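Local coordinates for N-Acetyltransferase, PseH (Campylobacter jejuni subsp. jejuni PT14, PDB 4XPL), which is an N-acetyltransferase that probably transfers an acetyl group from acetyl coenzyme A to the 4-amino group of a UDP-linked sugar in pseudaminic acid biosynthesis, at residues I75-L89 with I106-K120. The protein carries 8 engineered substitutions. Sequence-based numbering, arbitrary orientation.
Sequences IDFVNITTKSCEFGL and IIKYAFESLKVNTLK. Engineered in segment 106-120: Ser113 (natural residue Asn). With ACO (acetyl coenzyme *a), chain B.
The carbonyl oxygen of Lys83 is gripped three times. Thr118 N reaches Lys83 O at 3.1 Å. Asn117 N comes from above the carbonyl plane, and a water that also meets Thr118 OG1 donates to the same oxygen. Thr118 OG1 is also hydrogen-bonded to Lys154 NZ. This junction opens the parallel strand pair of a beta-alpha-beta crossover in the GNAT fold: strand 84-91, helix 99-114, strand 118-124. The ladder goes on with Cys85 N to Thr118 O, Lys120 N to Cys85 O (2.9 Å) and Phe87 N to Lys120 O.

Strand 75-78 pairs antiparallel with strand 84-89, and helix 106-114 packs on one face of both, running roughly antiparallel to strand 84-89. Ile106 packs into this layer with both of its branches. Its CG2 sits over one face of the Phe87 ring, 4.1 Å from the centroid, in a CH-pi contact. Its CD1 touches both Ile75 CG2 and Leu89 CB. Tyr134 meets Phe87 edge-to-face.

The Phe77 ring has CD2 of Tyr109 over one face; the two ring planes are inclined at 36°. Ile106 O lies at the edge of the Phe77 ring, 3.5 Å from CE2. Leu114 CD1 touches both Phe77 and Ile80. Cys85 SG stands between its own backbone N and carbonyl carbon (chi1 71°), where it meets Leu119 CD2 at 3.4 Å and also reaches Leu114 CD1.

On the other face of the sheet, Lys120 bends at chi3 (-72°) and lays CE beside Ser84 OG. A water joins Ser84 OG to Asn79 O.

At the far end of strand 84-89 lies the cofactor. Gly88 CA approaches the thioester sulfur S1P, and Leu89 O accepts a hydrogen bond from acetyl coenzyme A N4P at 2.8 Å.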
ATOM      1  N   ILE A  75       0.213   1.477  -3.246  1.00 14.34           N
ATOM      2  CA  ILE A  75       0.795   0.741  -2.133  1.00 14.17           C
ATOM      3  C   ILE A  75       1.151   1.675  -0.999  1.00 14.41           C
ATOM      4  O   ILE A  75       1.315   2.855  -1.212  1.00 14.14           O
ATOM      5  CB  ILE A  75       2.036  -0.095  -2.581  1.00 13.62           C
ATOM      6  CG1 ILE A  75       3.159   0.793  -3.110  1.00 15.67           C
ATOM      7  CG2 ILE A  75       1.625  -1.154  -3.611  1.00 12.40           C
ATOM      8  CD1 ILE A  75       4.495   0.030  -3.372  1.00 16.22           C
ATOM      9  N   ASP A  76       1.234   1.134   0.217  1.00 14.84           N
ATOM     10  CA  ASP A  76       1.553   1.938   1.344  1.00 16.27           C
ATOM     11  C   ASP A  76       2.317   1.174   2.390  1.00 15.37           C
ATOM     12  O   ASP A  76       2.205  -0.084   2.527  1.00 14.65           O
ATOM     13  CB  ASP A  76       0.315   2.622   1.964  1.00 17.64           C
ATOM     14  CG  ASP A  76      -0.590   1.674   2.682  1.00 21.99           C
ATOM     15  OD1 ASP A  76      -0.375   1.448   3.890  1.00 22.88           O
ATOM     16  OD2 ASP A  76      -1.517   1.168   2.026  1.00 24.50           O
ATOM     17  N   PHE A  77       3.089   1.973   3.129  1.00 15.64           N
ATOM     18  CA  PHE A  77       3.900   1.504   4.235  1.00 16.83           C
ATOM     19  C   PHE A  77       3.623   2.425   5.416  1.00 18.26           C
ATOM     20  O   PHE A  77       3.711   3.630   5.272  1.00 18.52           O
ATOM     21  CB  PHE A  77       5.374   1.571   3.845  1.00 16.87           C
ATOM     22  CG  PHE A  77       5.695   0.905   2.545  1.00 15.15           C
ATOM     23  CD1 PHE A  77       5.626   1.610   1.345  1.00 14.92           C
ATOM     24  CD2 PHE A  77       6.126  -0.405   2.515  1.00 17.84           C
ATOM     25  CE1 PHE A  77       5.924   0.990   0.154  1.00 16.94           C
ATOM     26  CE2 PHE A  77       6.472  -1.010   1.346  1.00 17.08           C
ATOM     27  CZ  PHE A  77       6.366  -0.340   0.156  1.00 16.12           C
ATOM     28  N   VAL A  78       3.195   1.857   6.545  1.00 19.13           N
ATOM     29  CA  VAL A  78       2.884   2.622   7.717  1.00 20.61           C
ATOM     30  C   VAL A  78       3.567   1.976   8.920  1.00 21.47           C
ATOM     31  O   VAL A  78       4.032   0.808   8.854  1.00 21.27           O
ATOM     32  CB  VAL A  78       1.341   2.787   7.893  1.00 21.92           C
ATOM     33  CG1 VAL A  78       0.738   3.397   6.614  1.00 20.33           C
ATOM     34  CG2 VAL A  78       0.623   1.448   8.247  1.00 22.94           C
ATOM     35  N   ASN A  79       3.672   2.758   9.991  1.00 22.09           N
ATOM     36  CA  ASN A  79       4.385   2.359  11.206  1.00 22.89           C
ATOM     37  C   ASN A  79       5.810   1.962  10.859  1.00 21.11           C
ATOM     38  O   ASN A  79       6.327   0.965  11.337  1.00 19.57           O
ATOM     39  CB  ASN A  79       3.679   1.206  11.919  1.00 24.60           C
ATOM     40  CG  ASN A  79       2.283   1.562  12.384  1.00 29.72           C
ATOM     41  OD1 ASN A  79       2.089   2.488  13.147  1.00 33.87           O
ATOM     42  ND2 ASN A  79       1.305   0.804  11.926  1.00 33.97           N
ATOM     43  N   ILE A  80       6.436   2.739   9.989  1.00 20.10           N
ATOM     44  CA  ILE A  80       7.785   2.435   9.565  1.00 20.12           C
ATOM     45  C   ILE A  80       8.754   2.710  10.705  1.00 22.11           C
ATOM     46  O   ILE A  80       8.749   3.797  11.294  1.00 23.48           O
ATOM     47  CB  ILE A  80       8.237   3.267   8.354  1.00 19.50           C
ATOM     48  CG1 ILE A  80       7.302   3.050   7.177  1.00 17.55           C
ATOM     49  CG2 ILE A  80       9.701   2.935   8.020  1.00 20.71           C
ATOM     50  CD1 ILE A  80       7.506   4.064   6.031  1.00 16.62           C
ATOM     51  N   THR A  81       9.569   1.708  11.014  1.00 23.03           N
ATOM     52  CA  THR A  81      10.708   1.862  11.887  1.00 25.45           C
ATOM     53  C   THR A  81      11.982   1.436  11.139  1.00 26.07           C
ATOM     54  O   THR A  81      11.923   1.073   9.969  1.00 24.80           O
ATOM     55  CB  THR A  81      10.559   0.995  13.142  1.00 26.35           C
ATOM     56  OG1 THR A  81      10.882  -0.362  12.813  1.00 27.06           O
ATOM     57  CG2 THR A  81       9.116   1.063  13.702  1.00 26.45           C
ATOM     58  N   THR A  82      13.136   1.446  11.832  1.00 28.80           N
ATOM     59  CA  THR A  82      14.371   0.931  11.211  1.00 29.50           C
ATOM     60  C   THR A  82      14.350  -0.597  10.984  1.00 28.68           C
ATOM     61  O   THR A  82      15.079  -1.095  10.116  1.00 29.46           O
ATOM     62  CB  THR A  82      15.667   1.382  11.957  1.00 32.06           C
ATOM     63  OG1 THR A  82      15.653   0.936  13.324  1.00 33.27           O
ATOM     64  CG2 THR A  82      15.794   2.891  11.931  1.00 33.24           C
ATOM     65  N   LYS A  83      13.468  -1.320  11.689  1.00 26.66           N
ATOM     66  CA  LYS A  83      13.423  -2.782  11.635  1.00 25.64           C
ATOM     67  C   LYS A  83      12.178  -3.405  10.979  1.00 23.12           C
ATOM     68  O   LYS A  83      12.240  -4.526  10.484  1.00 22.44           O
ATOM     69  CB  LYS A  83      13.558  -3.334  13.067  1.00 27.44           C
ATOM     70  CG  LYS A  83      14.769  -2.799  13.830  1.00 32.35           C
ATOM     71  CD  LYS A  83      16.095  -3.132  13.155  1.00 36.04           C
ATOM     72  CE  LYS A  83      17.254  -2.478  13.946  1.00 41.42           C
ATOM     73  NZ  LYS A  83      18.596  -3.085  13.660  1.00 44.96           N
ATOM     74  N   SER A  84      11.058  -2.691  10.983  1.00 21.38           N
ATOM     75  CA  SER A  84       9.814  -3.203  10.429  1.00 20.55           C
ATOM     76  C   SER A  84       8.911  -2.134   9.845  1.00 19.50           C
ATOM     77  O   SER A  84       9.133  -0.923  10.032  1.00 18.65           O
ATOM     78  CB  SER A  84       9.038  -3.936  11.518  1.00 21.57           C
ATOM     79  OG  SER A  84       8.350  -3.016  12.352  1.00 23.39           O
ATOM     80  N   CYS A  85       7.904  -2.596   9.106  1.00 19.03           N
ATOM     81  CA  CYS A  85       6.787  -1.759   8.705  1.00 19.46           C
ATOM     82  C   CYS A  85       5.531  -2.586   8.464  1.00 19.82           C
ATOM     83  O   CYS A  85       5.607  -3.820   8.345  1.00 20.36           O
ATOM     84  CB  CYS A  85       7.142  -0.932   7.466  1.00 19.25           C
ATOM     85  SG  CYS A  85       7.288  -1.864   5.929  1.00 20.58           S
ATOM     86  N   GLU A  86       4.388  -1.915   8.443  1.00 20.72           N
ATOM     87  CA  GLU A  86       3.136  -2.512   8.013  1.00 21.70           C
ATOM     88  C   GLU A  86       2.916  -2.019   6.613  1.00 20.45           C
ATOM     89  O   GLU A  86       3.424  -0.981   6.255  1.00 20.99           O
ATOM     90  CB  GLU A  86       1.973  -2.034   8.868  1.00 23.27           C
ATOM     91  CG  GLU A  86       2.102  -2.413  10.280  1.00 28.49           C
ATOM     92  CD  GLU A  86       0.889  -1.995  11.102  1.00 37.08           C
ATOM     93  OE1 GLU A  86       0.202  -1.002  10.737  1.00 40.86           O
ATOM     94  OE2 GLU A  86       0.609  -2.669  12.107  1.00 40.22           O
ATOM     95  N   PHE A  87       2.148  -2.761   5.836  1.00 18.56           N
ATOM     96  CA  PHE A  87       1.868  -2.372   4.480  1.00 16.03           C
ATOM     97  C   PHE A  87       0.433  -2.643   4.103  1.00 15.14           C
ATOM     98  O   PHE A  87      -0.277  -3.444   4.737  1.00 15.05           O
ATOM     99  CB  PHE A  87       2.795  -3.095   3.483  1.00 16.00           C
ATOM    100  CG  PHE A  87       2.457  -4.534   3.279  1.00 17.46           C
ATOM    101  CD1 PHE A  87       3.027  -5.505   4.069  1.00 18.20           C
ATOM    102  CD2 PHE A  87       1.545  -4.911   2.312  1.00 16.75           C
ATOM    103  CE1 PHE A  87       2.718  -6.819   3.906  1.00 20.25           C
ATOM    104  CE2 PHE A  87       1.215  -6.238   2.141  1.00 19.09           C
ATOM    105  CZ  PHE A  87       1.801  -7.195   2.927  1.00 22.08           C
ATOM    106  N   GLY A  88       0.047  -1.988   3.019  1.00 14.85           N
ATOM    107  CA  GLY A  88      -1.253  -2.145   2.404  1.00 15.80           C
ATOM    108  C   GLY A  88      -1.123  -1.975   0.897  1.00 15.02           C
ATOM    109  O   GLY A  88      -0.103  -1.477   0.388  1.00 13.23           O
ATOM    110  N   LEU A  89      -2.139  -2.443   0.180  1.00 16.32           N
ATOM    111  CA  LEU A  89      -2.158  -2.346  -1.295  1.00 16.21           C
ATOM    112  C   LEU A  89      -3.597  -2.288  -1.766  1.00 17.20           C
ATOM    113  O   LEU A  89      -4.521  -2.744  -1.056  1.00 18.26           O
ATOM    114  CB  LEU A  89      -1.428  -3.524  -1.926  1.00 16.56           C
ATOM    115  CG  LEU A  89      -2.058  -4.911  -1.951  1.00 18.87           C
ATOM    116  CD1 LEU A  89      -1.416  -5.873  -2.955  1.00 20.27           C
ATOM    117  CD2 LEU A  89      -2.027  -5.490  -0.558  1.00 23.90           C
ATOM    118  N   ILE A 106       6.101  -3.803  -3.165  1.00 13.38           N
ATOM    119  CA  ILE A 106       6.074  -3.647  -1.717  1.00 13.39           C
ATOM    120  C   ILE A 106       7.303  -4.291  -1.088  1.00 13.65           C
ATOM    121  O   ILE A 106       7.974  -3.679  -0.259  1.00 14.78           O
ATOM    122  CB  ILE A 106       4.785  -4.257  -1.083  1.00 14.08           C
ATOM    123  CG1 ILE A 106       3.580  -3.322  -1.317  1.00 14.62           C
ATOM    124  CG2 ILE A 106       4.971  -4.521   0.452  1.00 13.51           C
ATOM    125  CD1 ILE A 106       2.265  -4.005  -1.394  1.00 15.73           C
ATOM    126  N   ILE A 107       7.576  -5.537  -1.453  1.00 13.12           N
ATOM    127  CA  ILE A 107       8.676  -6.288  -0.854  1.00 14.14           C
ATOM    128  C   ILE A 107      10.026  -5.693  -1.242  1.00 14.12           C
ATOM    129  O   ILE A 107      10.906  -5.476  -0.365  1.00 14.38           O
ATOM    130  CB  ILE A 107       8.562  -7.821  -1.194  1.00 14.96           C
ATOM    131  CG1 ILE A 107       7.253  -8.380  -0.617  1.00 13.80           C
ATOM    132  CG2 ILE A 107       9.762  -8.567  -0.696  1.00 15.83           C
ATOM    133  CD1 ILE A 107       6.886  -9.767  -1.075  1.00 14.73           C
ATOM    134  N   LYS A 108      10.200  -5.394  -2.531  1.00 14.67           N
ATOM    135  CA  LYS A 108      11.410  -4.743  -2.985  1.00 15.79           C
ATOM    136  C   LYS A 108      11.663  -3.427  -2.245  1.00 15.67           C
ATOM    137  O   LYS A 108      12.747  -3.200  -1.704  1.00 16.28           O
ATOM    138  CB  LYS A 108      11.366  -4.519  -4.512  1.00 16.44           C
ATOM    139  CG  LYS A 108      12.649  -3.940  -5.077  1.00 19.86           C
ATOM    140  CD  LYS A 108      12.603  -3.900  -6.629  1.00 24.31           C
ATOM    141  CE  LYS A 108      13.897  -3.314  -7.206  1.00 29.88           C
ATOM    142  NZ  LYS A 108      14.001  -3.501  -8.698  1.00 35.12           N
ATOM    143  N   TYR A 109      10.659  -2.560  -2.210  1.00 15.13           N
ATOM    144  CA  TYR A 109      10.825  -1.256  -1.568  1.00 15.17           C
ATOM    145  C   TYR A 109      11.116  -1.396  -0.079  1.00 14.39           C
ATOM    146  O   TYR A 109      11.999  -0.749   0.465  1.00 14.43           O
ATOM    147  CB  TYR A 109       9.578  -0.365  -1.767  1.00 15.06           C
ATOM    148  CG  TYR A 109       9.860   1.061  -1.371  1.00 14.03           C
ATOM    149  CD1 TYR A 109      10.399   1.946  -2.275  1.00 15.53           C
ATOM    150  CD2 TYR A 109       9.554   1.529  -0.093  1.00 15.35           C
ATOM    151  CE1 TYR A 109      10.686   3.264  -1.920  1.00 16.44           C
ATOM    152  CE2 TYR A 109       9.847   2.845   0.274  1.00 16.62           C
ATOM    153  CZ  TYR A 109      10.391   3.706  -0.644  1.00 18.21           C
ATOM    154  OH  TYR A 109      10.657   5.023  -0.303  1.00 19.64           O
ATOM    155  N   ALA A 110      10.382  -2.248   0.594  1.00 14.64           N
ATOM    156  CA  ALA A 110      10.633  -2.470   2.027  1.00 15.03           C
ATOM    157  C   ALA A 110      12.034  -3.010   2.314  1.00 16.53           C
ATOM    158  O   ALA A 110      12.747  -2.504   3.192  1.00 18.30           O
ATOM    159  CB  ALA A 110       9.595  -3.426   2.589  1.00 14.11           C
ATOM    160  N   PHE A 111      12.454  -4.021   1.562  1.00 17.16           N
ATOM    161  CA  PHE A 111      13.744  -4.648   1.808  1.00 19.40           C
ATOM    162  C   PHE A 111      14.923  -3.820   1.284  1.00 20.26           C
ATOM    163  O   PHE A 111      15.942  -3.762   1.935  1.00 20.22           O
ATOM    164  CB  PHE A 111      13.801  -6.054   1.198  1.00 20.23           C
ATOM    165  CG  PHE A 111      12.994  -7.098   1.937  1.00 22.65           C
ATOM    166  CD1 PHE A 111      12.432  -6.851   3.173  1.00 25.25           C
ATOM    167  CD2 PHE A 111      12.828  -8.357   1.376  1.00 27.94           C
ATOM    168  CE1 PHE A 111      11.701  -7.837   3.852  1.00 28.57           C
ATOM    169  CE2 PHE A 111      12.090  -9.356   2.049  1.00 30.32           C
ATOM    170  CZ  PHE A 111      11.528  -9.086   3.273  1.00 28.92           C
ATOM    171  N   GLU A 112      14.779  -3.195   0.119  1.00 20.17           N
ATOM    172  CA  GLU A 112      15.882  -2.507  -0.531  1.00 21.53           C
ATOM    173  C   GLU A 112      15.986  -1.005  -0.220  1.00 21.15           C
ATOM    174  O   GLU A 112      17.103  -0.470  -0.129  1.00 23.31           O
ATOM    175  CB  GLU A 112      15.848  -2.704  -2.056  1.00 22.39           C
ATOM    176  CG  GLU A 112      16.060  -4.158  -2.486  1.00 25.00           C
ATOM    177  CD  GLU A 112      16.208  -4.320  -4.000  1.00 32.01           C
ATOM    178  OE1 GLU A 112      16.472  -3.310  -4.707  1.00 34.35           O
ATOM    179  OE2 GLU A 112      16.058  -5.473  -4.483  1.00 34.34           O
ATOM    180  N   SER A 113      14.852  -0.337  -0.075  1.00 19.17           N
ATOM    181  CA  SER A 113      14.816   1.109   0.143  1.00 19.42           C
ATOM    182  C   SER A 113      14.619   1.465   1.619  1.00 19.82           C
ATOM    183  O   SER A 113      15.419   2.188   2.185  1.00 21.66           O
ATOM    184  CB  SER A 113      13.747   1.731  -0.736  1.00 17.40           C
ATOM    185  OG  SER A 113      14.148   1.628  -2.089  1.00 19.66           O
ATOM    186  N   LEU A 114      13.590   0.936   2.261  1.00 18.82           N
ATOM    187  CA  LEU A 114      13.455   1.144   3.734  1.00 20.16           C
ATOM    188  C   LEU A 114      14.456   0.295   4.531  1.00 21.31           C
ATOM    189  O   LEU A 114      14.810   0.629   5.661  1.00 22.78           O
ATOM    190  CB  LEU A 114      12.028   0.817   4.207  1.00 18.43           C
ATOM    191  CG  LEU A 114      10.862   1.585   3.594  1.00 18.63           C
ATOM    192  CD1 LEU A 114       9.477   1.047   4.063  1.00 18.60           C
ATOM    193  CD2 LEU A 114      10.977   3.079   3.845  1.00 16.78           C
ATOM    194  N   LYS A 115      14.899  -0.816   3.946  1.00 22.39           N
ATOM    195  CA  LYS A 115      15.865  -1.712   4.577  1.00 23.73           C
ATOM    196  C   LYS A 115      15.372  -2.298   5.906  1.00 23.90           C
ATOM    197  O   LYS A 115      16.162  -2.499   6.834  1.00 24.33           O
ATOM    198  CB  LYS A 115      17.227  -1.031   4.723  1.00 25.79           C
ATOM    199  CG  LYS A 115      17.817  -0.677   3.325  1.00 27.69           C
ATOM    200  CD  LYS A 115      19.168  -0.000   3.403  1.00 32.58           C
ATOM    201  CE  LYS A 115      19.608   0.489   2.021  1.00 35.07           C
ATOM    202  NZ  LYS A 115      21.061   0.827   2.026  1.00 40.19           N
ATOM    203  N   VAL A 116      14.071  -2.585   5.987  1.00 22.93           N
ATOM    204  CA  VAL A 116      13.509  -3.275   7.180  1.00 24.36           C
ATOM    205  C   VAL A 116      13.760  -4.779   7.076  1.00 26.00           C
ATOM    206  O   VAL A 116      13.866  -5.316   5.993  1.00 26.96           O
ATOM    207  CB  VAL A 116      11.984  -3.006   7.345  1.00 23.83           C
ATOM    208  CG1 VAL A 116      11.719  -1.503   7.499  1.00 23.31           C
ATOM    209  CG2 VAL A 116      11.195  -3.571   6.184  1.00 21.27           C
ATOM    210  N   ASN A 117      13.851  -5.462   8.197  1.00 28.36           N
ATOM    211  CA  ASN A 117      13.954  -6.917   8.166  1.00 30.09           C
ATOM    212  C   ASN A 117      12.603  -7.622   8.166  1.00 28.62           C
ATOM    213  O   ASN A 117      12.522  -8.774   7.699  1.00 30.54           O
ATOM    214  CB  ASN A 117      14.767  -7.451   9.332  1.00 32.47           C
ATOM    215  CG  ASN A 117      15.119  -8.929   9.146  1.00 38.18           C
ATOM    216  OD1 ASN A 117      15.466  -9.359   8.023  1.00 42.89           O
ATOM    217  ND2 ASN A 117      14.965  -9.722  10.208  1.00 39.74           N
ATOM    218  N   THR A 118      11.578  -6.980   8.732  1.00 29.90           N
ATOM    219  CA  THR A 118      10.252  -7.588   8.848  1.00 26.67           C
ATOM    220  C   THR A 118       9.143  -6.722   8.208  1.00 25.08           C
ATOM    221  O   THR A 118       8.979  -5.554   8.552  1.00 25.15           O
ATOM    222  CB  THR A 118       9.925  -7.866  10.336  1.00 27.65           C
ATOM    223  OG1 THR A 118      11.004  -8.616  10.914  1.00 27.73           O
ATOM    224  CG2 THR A 118       8.611  -8.651  10.495  1.00 26.22           C
ATOM    225  N   LEU A 119       8.388  -7.341   7.304  1.00 22.83           N
ATOM    226  CA  LEU A 119       7.187  -6.787   6.686  1.00 21.97           C
ATOM    227  C   LEU A 119       5.975  -7.418   7.311  1.00 20.02           C
ATOM    228  O   LEU A 119       5.859  -8.648   7.351  1.00 21.00           O
ATOM    229  CB  LEU A 119       7.153  -7.087   5.177  1.00 21.70           C
ATOM    230  CG  LEU A 119       7.286  -5.998   4.149  1.00 26.39           C
ATOM    231  CD1 LEU A 119       7.028  -6.641   2.768  1.00 23.66           C
ATOM    232  CD2 LEU A 119       6.374  -4.757   4.357  1.00 26.14           C
ATOM    233  N   LYS A 120       5.049  -6.593   7.780  1.00 18.90           N
ATOM    234  CA  LYS A 120       3.860  -7.072   8.465  1.00 18.84           C
ATOM    235  C   LYS A 120       2.581  -6.505   7.844  1.00 18.73           C
ATOM    236  O   LYS A 120       2.561  -5.410   7.261  1.00 19.27           O
ATOM    237  CB  LYS A 120       3.909  -6.689   9.955  1.00 20.32           C
ATOM    238  CG  LYS A 120       5.208  -7.095  10.671  1.00 23.38           C
ATOM    239  CD  LYS A 120       5.234  -6.586  12.119  1.00 31.12           C
ATOM    240  CE  LYS A 120       5.432  -5.077  12.162  1.00 35.13           C
ATOM    241  NZ  LYS A 120       5.021  -4.481  13.444  1.00 40.30           N
TER
HETATM  242  N1A ACO B 701      -9.703 -18.186  -2.113  1.00 67.60           N
HETATM  243  C2A ACO B 701      -8.408 -18.298  -2.478  1.00 67.57           C
HETATM  244  N3A ACO B 701      -7.877 -17.585  -3.494  1.00 66.37           N
HETATM  245  C4A ACO B 701      -8.616 -16.700  -4.219  1.00 64.95           C
HETATM  246  C5A ACO B 701     -10.033 -16.516  -3.875  1.00 65.73           C
HETATM  247  C6A ACO B 701     -10.557 -17.339  -2.746  1.00 67.55           C
HETATM  248  N6A ACO B 701     -11.853 -17.257  -2.349  1.00 68.64           N
HETATM  249  N7A ACO B 701     -10.516 -15.597  -4.742  1.00 64.73           N
HETATM  250  C8A ACO B 701      -9.498 -15.223  -5.569  1.00 63.42           C
HETATM  251  N9A ACO B 701      -8.361 -15.881  -5.251  1.00 62.66           N
HETATM  252  C1B ACO B 701      -7.010 -15.768  -5.885  1.00 59.84           C
HETATM  253  C2B ACO B 701      -7.038 -15.563  -7.395  1.00 58.65           C
HETATM  254  O2B ACO B 701      -7.292 -16.786  -8.093  1.00 58.45           O
HETATM  255  C3B ACO B 701      -5.641 -15.032  -7.628  1.00 57.39           C
HETATM  256  O3B ACO B 701      -4.756 -16.147  -7.731  1.00 57.96           O
HETATM  257  P3B ACO B 701      -3.260 -16.068  -8.340  1.00 59.80           P
HETATM  258  O7A ACO B 701      -2.494 -15.104  -7.439  1.00 59.57           O
HETATM  259  O8A ACO B 701      -2.781 -17.495  -8.193  1.00 59.05           O
HETATM  260  O9A ACO B 701      -3.428 -15.610  -9.775  1.00 57.02           O
HETATM  261  C4B ACO B 701      -5.345 -14.189  -6.387  1.00 55.42           C
HETATM  262  O4B ACO B 701      -6.243 -14.660  -5.370  1.00 58.00           O
HETATM  263  C5B ACO B 701      -5.532 -12.690  -6.648  1.00 51.67           C
HETATM  264  O5B ACO B 701      -6.798 -12.430  -7.275  1.00 45.58           O
HETATM  265  P1A ACO B 701      -7.024 -11.332  -8.445  1.00 39.91           P
HETATM  266  O1A ACO B 701      -8.479 -11.283  -8.826  1.00 39.09           O
HETATM  267  O2A ACO B 701      -5.962 -11.500  -9.510  1.00 39.48           O
HETATM  268  O3A ACO B 701      -6.887  -9.927  -7.674  1.00 36.73           O
HETATM  269  P2A ACO B 701      -5.651  -8.936  -7.839  1.00 31.00           P
HETATM  270  O4A ACO B 701      -4.367  -9.722  -7.809  1.00 34.37           O
HETATM  271  O5A ACO B 701      -5.942  -8.080  -9.054  1.00 35.17           O
HETATM  272  O6A ACO B 701      -5.834  -7.952  -6.571  1.00 31.86           O
HETATM  273  CBP ACO B 701      -5.903  -7.163  -4.356  1.00 26.93           C
HETATM  274  CCP ACO B 701      -5.730  -8.389  -5.218  1.00 27.76           C
HETATM  275  CDP ACO B 701      -4.772  -6.155  -4.713  1.00 24.84           C
HETATM  276  CEP ACO B 701      -5.820  -7.575  -2.880  1.00 22.83           C
HETATM  277  CAP ACO B 701      -7.291  -6.586  -4.679  1.00 26.27           C
HETATM  278  OAP ACO B 701      -8.322  -7.575  -4.442  1.00 27.21           O
HETATM  279  C9P ACO B 701      -7.609  -5.359  -3.885  1.00 27.03           C
HETATM  280  O9P ACO B 701      -7.118  -4.266  -4.177  1.00 22.88           O
HETATM  281  N8P ACO B 701      -8.477  -5.523  -2.883  1.00 26.94           N
HETATM  282  C7P ACO B 701      -8.955  -4.398  -2.086  1.00 26.78           C
HETATM  283  C6P ACO B 701      -7.839  -3.822  -1.203  1.00 26.99           C
HETATM  284  C5P ACO B 701      -7.301  -4.859  -0.238  1.00 28.75           C
HETATM  285  O5P ACO B 701      -8.048  -5.692   0.289  1.00 26.83           O
HETATM  286  N4P ACO B 701      -6.002  -4.796   0.059  1.00 26.21           N
HETATM  287  C3P ACO B 701      -5.456  -5.597   1.167  1.00 29.20           C
HETATM  288  C2P ACO B 701      -5.676  -4.874   2.516  1.00 28.92           C
HETATM  289  S1P ACO B 701      -4.664  -3.411   2.503  1.00 30.93           S
HETATM  290  C   ACO B 701      -5.679  -2.129   2.183  1.00 31.64           C
HETATM  291  O   ACO B 701      -6.881  -2.322   1.964  1.00 32.36           O
HETATM  292  CH3 ACO B 701      -5.062  -0.753   2.135  1.00 32.72           C
HETATM  293  O   HOH W   1       6.125  -1.581  12.133  1.00 23.15           O
HETATM  294  O   HOH W   2      13.017   2.168   7.583  1.00 24.67           O
HETATM  295  O   HOH W   3      15.999   0.524   8.053  1.00 34.39           O
HETATM  296  O   HOH W   4      16.475  -3.460   9.688  1.00 44.90           O
HETATM  297  O   HOH W   5      12.721  -6.940  11.892  1.00 31.01           O